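Local coordinates for VIN1 (Oscarella pearsei, PDB 6BFI), which binds actin filaments and may play a role in cell-cell adhesion, as a member of the vinculin/alpha-catenin family, at residues Glu68-Lys71 and Ala72-Pro76; Cys125-Arg128 and Ser129-Lys133. All blocks are in the same frame, centred on the assembly; numbering follows the deposited sequence.

Interaction 1. Residues Glu68-Lys71 and Ala72-Pro76; sequences EDFK and AELPP
F70 and L74 lie one turn apart at the start of helix 68-97, and CZ of the F70 ring approaches CD2 of L74 obliquely, at 4.5 Å, a marginal contact. Both start alike, with CG anti to the backbone N (chi1 178° for F70, -176° for L74), and this swings the ring and the isobutyl group to the same flank, where C125 and A126 of helix 102-145 meet the ring and L122 meets the leucine. E73 lies against the turn before it. Its CG sits beside the backbone N, which lays the methylene 3.2 Å from the carbonyl oxygen D69 O, while the extended remainder carries OE1 onward to a salt bridge with R128. The same oxygen accepts the amide E73 N at 2.9 Å, so D69 O is gripped by a backbone donor and flanked by the donor residue's own side chain. Beyond this point the pattern changes. L74 N bonds only weakly to F70 O (3.0 Å, N-H...O angle 129°), and P75 has no N-H to offer, leaving its CD 3.3 Å from K71 O where an amide hydrogen would otherwise point. On another side, NZ of K71 makes a long salt bridge of 4.0 Å to E68 OE2 and a weak hydrogen bond to S65 O. These features are those of the amphipathic first turns of a helix running into a proline kink, within the helical bundle architecture of the vinculin family.

Interaction 2. Residues Cys125-Arg128 and Ser129-Lys133; sequences CADR and SEVRK
Within the regular alpha-helix 102-145, the i to i+4 spacing brings R132 back over R128. The R132 chain leaves with CG beside its own backbone N and bends at chi3 (-54°), folding the guanidinium back along the helix. One face of that group consequently lies above the backbone of the preceding turn: S129 CA stands 3.6 Å from its plane and R128 O 3.8 Å, both offset toward the rim. The aliphatic root of R132 also touches this carbonyl, CG to R128 O being 3.2 Å, while R132 N donates to it at 2.9 Å with an N-H...O angle of 156°. An alanine in place of R132 would probably leave R128 O and S129 CA without the guanidinium face over them, and the carboxylates of D67 and D69 without their weak, long ion pairs. Another flank pairs D127 with V131, whose side chains pass at a slant. With CG of D127 anti to its backbone N, OD2 comes 3.8 Å from V131 CG2; the other oxygen, OD1, turns to a salt bridge with R178. V131 N is held by D127 O at 2.9 Å, E130 N reaches A126 O at 3.0 Å with a straight N-H...O angle of 165°, and S129 N donates to C125 O at 3.0 Å. S129 OG, on the flank toward helix 68-97, hydrogen-bonds to D67 OD2. Four consecutive i to i+4 backbone bonds, with charged side chains reaching to neighbouring segments, mark a regular helix within an all-helical bundle of the vinculin family.

How the interactions relate
Followed from the N terminus, interaction 1 occupies the first turns of helix 68-97, and interaction 2 follows within helix 102-145, the next helix in the chain. Each is local, joining adjacent turns of one helix and closing no long loop; the two run in series, neither nested nor crossed. They nevertheless touch, with centres about 11 Å apart. The geometric evidence is fourfold: the salt bridge between E73 OE1 and R128 NH2 (3.1 Å), D69 CB packed 3.4 Å from R132 NH2, and F70 lying with CE1 3.6 Å from A126 CA and CD1 3.7 Å from C125 O. Together they tie the start of one helix to the middle of the next.

Interaction 1. Residues Glu68-Lys71 and Ala72-Pro76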
ATOM      1  N   GLU A  68       8.896  -1.789  39.549  1.00142.19           N
ATOM      2  CA  GLU A  68       8.355  -2.861  40.376  1.00146.35           C
ATOM      3  C   GLU A  68       7.308  -3.695  39.650  1.00139.23           C
ATOM      4  O   GLU A  68       7.001  -4.803  40.101  1.00137.71           O
ATOM      5  CB  GLU A  68       7.759  -2.282  41.660  1.00155.06           C
ATOM      6  CG  GLU A  68       8.777  -1.612  42.567  1.00163.09           C
ATOM      7  CD  GLU A  68       9.708  -2.603  43.238  1.00166.80           C
ATOM      8  OE1 GLU A  68       9.351  -3.798  43.319  1.00165.54           O
ATOM      9  OE2 GLU A  68      10.797  -2.188  43.687  1.00170.31           O
ATOM     10  N   ASP A  69       6.751  -3.192  38.547  1.00124.63           N
ATOM     11  CA  ASP A  69       5.782  -3.976  37.790  1.00115.20           C
ATOM     12  C   ASP A  69       6.433  -5.210  37.176  1.00106.04           C
ATOM     13  O   ASP A  69       5.870  -6.310  37.227  1.00105.26           O
ATOM     14  CB  ASP A  69       5.142  -3.107  36.709  1.00114.50           C
ATOM     15  CG  ASP A  69       4.608  -1.799  37.256  1.00114.60           C
ATOM     16  OD1 ASP A  69       3.989  -1.816  38.342  1.00114.18           O
ATOM     17  OD2 ASP A  69       4.815  -0.751  36.608  1.00114.40           O
ATOM     18  N   PHE A  70       7.622  -5.042  36.598  1.00 99.83           N
ATOM     19  CA  PHE A  70       8.363  -6.171  36.045  1.00 93.94           C
ATOM     20  C   PHE A  70       8.726  -7.173  37.137  1.00 93.46           C
ATOM     21  O   PHE A  70       8.475  -8.379  37.004  1.00 83.55           O
ATOM     22  CB  PHE A  70       9.610  -5.643  35.332  1.00 85.42           C
ATOM     23  CG  PHE A  70      10.496  -6.710  34.764  1.00 82.89           C
ATOM     24  CD1 PHE A  70      10.053  -7.528  33.740  1.00 79.22           C
ATOM     25  CD2 PHE A  70      11.790  -6.869  35.233  1.00 88.52           C
ATOM     26  CE1 PHE A  70      10.877  -8.502  33.210  1.00 77.17           C
ATOM     27  CE2 PHE A  70      12.617  -7.841  34.705  1.00 87.38           C
ATOM     28  CZ  PHE A  70      12.159  -8.657  33.691  1.00 78.80           C
ATOM     29  N   LYS A  71       9.300  -6.679  38.240  1.00 95.17           N
ATOM     30  CA  LYS A  71       9.689  -7.553  39.341  1.00 90.86           C
ATOM     31  C   LYS A  71       8.491  -8.265  39.953  1.00 90.96           C
ATOM     32  O   LYS A  71       8.642  -9.350  40.527  1.00 90.24           O
ATOM     33  CB  LYS A  71      10.424  -6.748  40.412  1.00 96.65           C
ATOM     34  CG  LYS A  71      11.658  -6.024  39.909  1.00 97.00           C
ATOM     35  CD  LYS A  71      12.172  -5.044  40.945  1.00101.31           C
ATOM     36  CE  LYS A  71      13.400  -4.309  40.442  1.00102.70           C
ATOM     37  NZ  LYS A  71      13.839  -3.249  41.391  1.00111.87           N
ATOM     38  N   ALA A  72       7.298  -7.677  39.845  1.00 93.56           N
ATOM     39  CA  ALA A  72       6.101  -8.318  40.377  1.00 96.96           C
ATOM     40  C   ALA A  72       5.509  -9.332  39.407  1.00 98.52           C
ATOM     41  O   ALA A  72       4.970 -10.355  39.843  1.00 98.64           O
ATOM     42  CB  ALA A  72       5.052  -7.261  40.728  1.00 99.12           C
ATOM     43  N   GLU A  73       5.604  -9.076  38.100  1.00100.86           N
ATOM     44  CA  GLU A  73       5.024  -9.966  37.102  1.00 97.34           C
ATOM     45  C   GLU A  73       5.939 -11.122  36.720  1.00 91.12           C
ATOM     46  O   GLU A  73       5.469 -12.077  36.091  1.00 91.05           O
ATOM     47  CB  GLU A  73       4.660  -9.174  35.841  1.00101.92           C
ATOM     48  CG  GLU A  73       3.569  -8.135  36.046  1.00110.33           C
ATOM     49  CD  GLU A  73       3.432  -7.197  34.862  1.00115.98           C
ATOM     50  OE1 GLU A  73       4.156  -7.394  33.862  1.00116.43           O
ATOM     51  OE2 GLU A  73       2.605  -6.264  34.932  1.00119.90           O
ATOM     52  N   LEU A  74       7.225 -11.067  37.082  1.00 90.41           N
ATOM     53  CA  LEU A  74       8.148 -12.121  36.657  1.00 91.23           C
ATOM     54  C   LEU A  74       7.915 -13.454  37.371  1.00 93.04           C
ATOM     55  O   LEU A  74       7.818 -14.488  36.681  1.00 92.54           O
ATOM     56  CB  LEU A  74       9.590 -11.628  36.820  1.00 92.24           C
ATOM     57  CG  LEU A  74      10.735 -12.519  36.346  1.00 88.42           C
ATOM     58  CD1 LEU A  74      10.659 -12.732  34.846  1.00 82.26           C
ATOM     59  CD2 LEU A  74      12.072 -11.902  36.739  1.00 92.06           C
ATOM     60  N   PRO A  75       7.832 -13.521  38.704  1.00 96.85           N
ATOM     61  CA  PRO A  75       7.798 -14.834  39.387  1.00 94.92           C
ATOM     62  C   PRO A  75       6.643 -15.720  38.939  1.00 92.70           C
ATOM     63  O   PRO A  75       6.865 -16.916  38.692  1.00 93.61           O
ATOM     64  CB  PRO A  75       7.680 -14.458  40.873  1.00 97.68           C
ATOM     65  CG  PRO A  75       8.329 -13.133  40.959  1.00100.09           C
ATOM     66  CD  PRO A  75       7.966 -12.422  39.683  1.00 99.32           C
ATOM     67  N   PRO A  76       5.402 -15.211  38.836  1.00 92.50           N
ATOM     68  CA  PRO A  76       4.311 -16.116  38.421  1.00 91.56           C
ATOM     69  C   PRO A  76       4.547 -16.772  37.071  1.00 87.05           C
ATOM     70  O   PRO A  76       4.307 -17.979  36.919  1.00 89.93           O
ATOM     71  CB  PRO A  76       3.082 -15.197  38.402  1.00 92.61           C
ATOM     72  CG  PRO A  76       3.409 -14.126  39.363  1.00 94.26           C
ATOM     73  CD  PRO A  76       4.868 -13.873  39.159  1.00 94.23           C
TER

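Interaction 2. Residues Cys125-Arg128 and Ser129-Lys133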
ATOM      1  N   CYS A 125       6.624 -10.069  29.703  1.00 67.19           N
ATOM      2  CA  CYS A 125       6.698  -9.090  30.786  1.00 77.77           C
ATOM      3  C   CYS A 125       7.900  -8.167  30.602  1.00 79.94           C
ATOM      4  O   CYS A 125       7.815  -6.960  30.869  1.00 74.17           O
ATOM      5  CB  CYS A 125       6.729  -9.786  32.149  1.00 83.65           C
ATOM      6  SG  CYS A 125       7.972 -11.073  32.368  1.00 90.94           S
ATOM      7  N   ALA A 126       9.017  -8.711  30.111  1.00 78.23           N
ATOM      8  CA  ALA A 126      10.162  -7.876  29.764  1.00 74.54           C
ATOM      9  C   ALA A 126       9.820  -6.923  28.623  1.00 74.40           C
ATOM     10  O   ALA A 126      10.118  -5.722  28.690  1.00 75.92           O
ATOM     11  CB  ALA A 126      11.356  -8.759  29.393  1.00 72.22           C
ATOM     12  N   ASP A 127       9.192  -7.444  27.562  1.00 70.94           N
ATOM     13  CA  ASP A 127       8.809  -6.585  26.442  1.00 69.05           C
ATOM     14  C   ASP A 127       7.871  -5.470  26.894  1.00 71.21           C
ATOM     15  O   ASP A 127       7.985  -4.326  26.437  1.00 72.83           O
ATOM     16  CB  ASP A 127       8.158  -7.420  25.337  1.00 66.13           C
ATOM     17  CG  ASP A 127       7.877  -6.610  24.083  1.00 78.96           C
ATOM     18  OD1 ASP A 127       8.766  -6.543  23.209  1.00 77.41           O
ATOM     19  OD2 ASP A 127       6.769  -6.038  23.969  1.00 66.70           O
ATOM     20  N   ARG A 128       6.941  -5.785  27.799  1.00 74.32           N
ATOM     21  CA  ARG A 128       6.046  -4.765  28.332  1.00 76.74           C
ATOM     22  C   ARG A 128       6.812  -3.734  29.151  1.00 77.24           C
ATOM     23  O   ARG A 128       6.478  -2.545  29.123  1.00 79.55           O
ATOM     24  CB  ARG A 128       4.951  -5.410  29.180  1.00 78.14           C
ATOM     25  CG  ARG A 128       3.804  -6.000  28.380  1.00 83.75           C
ATOM     26  CD  ARG A 128       2.746  -6.577  29.300  1.00 90.50           C
ATOM     27  NE  ARG A 128       3.255  -7.711  30.064  1.00 95.15           N
ATOM     28  CZ  ARG A 128       2.589  -8.310  31.044  1.00 98.73           C
ATOM     29  NH1 ARG A 128       1.382  -7.880  31.387  1.00100.16           N
ATOM     30  NH2 ARG A 128       3.131  -9.337  31.686  1.00 99.69           N
ATOM     31  N   SER A 129       7.835  -4.173  29.889  1.00 77.77           N
ATOM     32  CA  SER A 129       8.684  -3.224  30.604  1.00 81.12           C
ATOM     33  C   SER A 129       9.342  -2.248  29.636  1.00 81.98           C
ATOM     34  O   SER A 129       9.291  -1.023  29.831  1.00 84.92           O
ATOM     35  CB  SER A 129       9.736  -3.982  31.419  1.00 81.47           C
ATOM     36  OG  SER A 129      10.556  -3.095  32.159  1.00 98.79           O
ATOM     37  N   GLU A 130       9.951  -2.776  28.569  1.00 79.65           N
ATOM     38  CA  GLU A 130      10.609  -1.915  27.588  1.00 85.86           C
ATOM     39  C   GLU A 130       9.622  -0.930  26.971  1.00 85.99           C
ATOM     40  O   GLU A 130       9.898   0.275  26.888  1.00 84.08           O
ATOM     41  CB  GLU A 130      11.271  -2.763  26.502  1.00 84.91           C
ATOM     42  CG  GLU A 130      12.207  -3.844  27.023  1.00 87.88           C
ATOM     43  CD  GLU A 130      13.465  -3.285  27.667  1.00 98.66           C
ATOM     44  OE1 GLU A 130      13.805  -2.109  27.415  1.00102.42           O
ATOM     45  OE2 GLU A 130      14.117  -4.029  28.429  1.00104.23           O
ATOM     46  N   VAL A 131       8.459  -1.424  26.540  1.00 66.51           N
ATOM     47  CA  VAL A 131       7.481  -0.548  25.899  1.00 62.95           C
ATOM     48  C   VAL A 131       6.996   0.519  26.873  1.00 66.82           C
ATOM     49  O   VAL A 131       6.781   1.676  26.490  1.00 69.53           O
ATOM     50  CB  VAL A 131       6.314  -1.373  25.325  1.00 59.89           C
ATOM     51  CG1 VAL A 131       5.215  -0.458  24.808  1.00 56.72           C
ATOM     52  CG2 VAL A 131       6.812  -2.278  24.210  1.00 56.06           C
ATOM     53  N   ARG A 132       6.833   0.159  28.149  1.00 72.14           N
ATOM     54  CA  ARG A 132       6.451   1.158  29.146  1.00 73.71           C
ATOM     55  C   ARG A 132       7.508   2.249  29.269  1.00 73.95           C
ATOM     56  O   ARG A 132       7.175   3.436  29.380  1.00 73.10           O
ATOM     57  CB  ARG A 132       6.206   0.495  30.502  1.00 71.46           C
ATOM     58  CG  ARG A 132       4.866  -0.213  30.626  1.00 72.65           C
ATOM     59  CD  ARG A 132       4.514  -0.468  32.084  1.00 79.54           C
ATOM     60  NE  ARG A 132       5.577  -1.179  32.789  1.00 83.33           N
ATOM     61  CZ  ARG A 132       5.605  -2.496  32.971  1.00 84.08           C
ATOM     62  NH1 ARG A 132       4.624  -3.254  32.501  1.00 82.84           N
ATOM     63  NH2 ARG A 132       6.615  -3.056  33.623  1.00 83.86           N
ATOM     64  N   LYS A 133       8.789   1.869  29.244  1.00 75.02           N
ATOM     65  CA  LYS A 133       9.854   2.870  29.290  1.00 79.14           C
ATOM     66  C   LYS A 133       9.791   3.803  28.082  1.00 75.48           C
ATOM     67  O   LYS A 133       9.787   5.036  28.226  1.00 80.29           O
ATOM     68  CB  LYS A 133      11.214   2.177  29.365  1.00 87.05           C
ATOM     69  CG  LYS A 133      12.396   3.128  29.320  1.00 95.10           C
ATOM     70  CD  LYS A 133      13.635   2.434  28.783  1.00101.56           C
ATOM     71  CE  LYS A 133      13.436   1.994  27.337  1.00101.38           C
ATOM     72  NZ  LYS A 133      13.150   3.147  26.436  1.00 98.10           N
TER